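Local coordinates for petrobactin-binding protein YclQ (Bacillus subtilis subsp. subtilis str. 168, PDB 3GFV), which captures iron-free and ferric petrobactin, and its precursor 3,4-dihydroxybenzoic acid, as the solute-binding component of the YclNOPQ ABC transporter for ferric-petrobactin uptake, at residues A[127-130]-A[131-135]. Sequence-based numbering, arbitrary orientation.
Sequences KYME and SFKSD
M129, a selenomethionine, meets the ring of F132 three residues on, in the first turns of helix 128-142. Its methyl makes the touch, M129 CE to F132 CD2 at 3.8 Å, while SE stands 4.9 Å from the ring centroid and 40° off the ring normal, an oblique Met-aromatic contact. Bends at chi2 (-47°) and chi3 (-71°) curl the M129 chain so that its methyl lies alongside the F132 ring, where CE also meets the aliphatic K133 CE. At the other ortho carbon, F132 CD1, Y128 CE2 comes within 4.1 Å in an oblique approach. Backbone bonds of i to i+4 type build the turns: S131 N to K127 O (3.1 Å), F132 N to Y128 O (2.8 Å), K133 N to M129 O (2.8 Å) and S134 N to E130 O. K127 occupies the N-cap position. S131 OG turns back to lie 3.1 Å from K127 O and 3.0 Å from Y128 O, and accepts a hydrogen bond from D124 N in the preceding loop. K133 NZ, on a chain extended beyond CG, forms a salt bridge with D157 OD2 of helix 146-170. M129 and F132 pack against that same helix, while Y128, M129 and F132 all touch M284 of helix 281-296, so the start of helix 128-142 packs on both long helices.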
loop_
_atom_site.group_PDB
_atom_site.type_symbol
_atom_site.label_atom_id
_atom_site.label_comp_id
_atom_site.label_asym_id
_atom_site.label_seq_id
_atom_site.Cartn_x
_atom_site.Cartn_y
_atom_site.Cartn_z
ATOM N N LYS A 127 10.651 -3.393 -7.391
ATOM C CA LYS A 127 10.081 -4.140 -8.510
ATOM C C LYS A 127 8.579 -4.140 -8.331
ATOM O O LYS A 127 7.978 -5.198 -8.119
ATOM C CB LYS A 127 10.512 -5.612 -8.456
ATOM C CG LYS A 127 11.954 -5.922 -8.751
ATOM C CD LYS A 127 12.248 -7.353 -8.301
ATOM C CE LYS A 127 13.294 -8.025 -9.171
ATOM N NZ LYS A 127 14.548 -7.223 -9.263
ATOM N N TYR A 128 7.964 -2.969 -8.382
ATOM C CA TYR A 128 6.603 -2.849 -7.876
ATOM C C TYR A 128 5.605 -3.770 -8.622
ATOM O O TYR A 128 4.971 -4.626 -8.007
ATOM C CB TYR A 128 6.123 -1.390 -7.871
ATOM C CG TYR A 128 4.951 -1.216 -6.965
ATOM C CD1 TYR A 128 5.093 -0.622 -5.714
ATOM C CD2 TYR A 128 3.700 -1.709 -7.325
ATOM C CE1 TYR A 128 4.009 -0.498 -4.860
ATOM C CE2 TYR A 128 2.622 -1.592 -6.487
ATOM C CZ TYR A 128 2.774 -0.987 -5.263
ATOM O OH TYR A 128 1.692 -0.867 -4.429
HETATM N N MSE A 129 5.476 -3.597 -9.931
HETATM C CA MSE A 129 4.423 -4.301 -10.663
HETATM C C MSE A 129 4.679 -5.801 -10.721
HETATM O O MSE A 129 3.746 -6.605 -10.655
HETATM C CB MSE A 129 4.240 -3.700 -12.062
HETATM C CG MSE A 129 3.521 -2.348 -12.039
HETATM SE SE MSE A 129 1.916 -2.363 -10.916
HETATM C CE MSE A 129 0.762 -3.501 -12.056
ATOM N N GLU A 130 5.943 -6.192 -10.830
ATOM C CA GLU A 130 6.278 -7.614 -10.824
ATOM C C GLU A 130 5.754 -8.270 -9.547
ATOM O O GLU A 130 5.057 -9.285 -9.609
ATOM C CB GLU A 130 7.788 -7.820 -10.947
ATOM C CG GLU A 130 8.243 -9.271 -10.824
ATOM C CD GLU A 130 9.751 -9.431 -10.992
ATOM O OE1 GLU A 130 10.409 -9.932 -10.054
ATOM O OE2 GLU A 130 10.281 -9.045 -12.056
ATOM N N SER A 131 6.087 -7.679 -8.398
ATOM C CA SER A 131 5.675 -8.234 -7.107
ATOM C C SER A 131 4.164 -8.089 -6.907
ATOM O O SER A 131 3.517 -8.998 -6.363
ATOM C CB SER A 131 6.470 -7.616 -5.929
ATOM O OG SER A 131 6.213 -6.234 -5.837
ATOM N N PHE A 132 3.601 -6.962 -7.346
ATOM C CA PHE A 132 2.153 -6.736 -7.268
ATOM C C PHE A 132 1.408 -7.833 -8.030
ATOM O O PHE A 132 0.497 -8.470 -7.517
ATOM C CB PHE A 132 1.787 -5.377 -7.867
ATOM C CG PHE A 132 0.313 -5.053 -7.806
ATOM C CD1 PHE A 132 -0.242 -4.531 -6.646
ATOM C CD2 PHE A 132 -0.509 -5.224 -8.920
ATOM C CE1 PHE A 132 -1.597 -4.216 -6.581
ATOM C CE2 PHE A 132 -1.867 -4.926 -8.862
ATOM C CZ PHE A 132 -2.409 -4.400 -7.682
ATOM N N LYS A 133 1.784 -8.054 -9.276
ATOM C CA LYS A 133 1.101 -9.110 -10.024
ATOM C C LYS A 133 1.326 -10.490 -9.414
ATOM O O LYS A 133 0.406 -11.311 -9.349
ATOM C CB LYS A 133 1.518 -9.086 -11.483
ATOM C CG LYS A 133 1.039 -7.817 -12.173
ATOM C CD LYS A 133 1.445 -7.804 -13.641
ATOM C CE LYS A 133 0.587 -6.824 -14.418
ATOM N NZ LYS A 133 0.997 -6.770 -15.843
ATOM N N SER A 134 2.543 -10.748 -8.955
ATOM C CA SER A 134 2.833 -12.061 -8.391
ATOM C C SER A 134 1.988 -12.318 -7.149
ATOM O O SER A 134 1.455 -13.406 -6.965
ATOM C CB SER A 134 4.321 -12.209 -8.097
ATOM O OG SER A 134 4.560 -13.410 -7.398
ATOM N N ASP A 135 1.839 -11.301 -6.309
ATOM C CA ASP A 135 1.053 -11.449 -5.077
ATOM C C ASP A 135 -0.394 -11.758 -5.412
ATOM O O ASP A 135 -0.984 -12.677 -4.825
ATOM C CB ASP A 135 1.094 -10.162 -4.246
ATOM C CG ASP A 135 2.440 -9.950 -3.567
ATOM O OD1 ASP A 135 3.306 -10.858 -3.654
ATOM O OD2 ASP A 135 2.630 -8.866 -2.955
#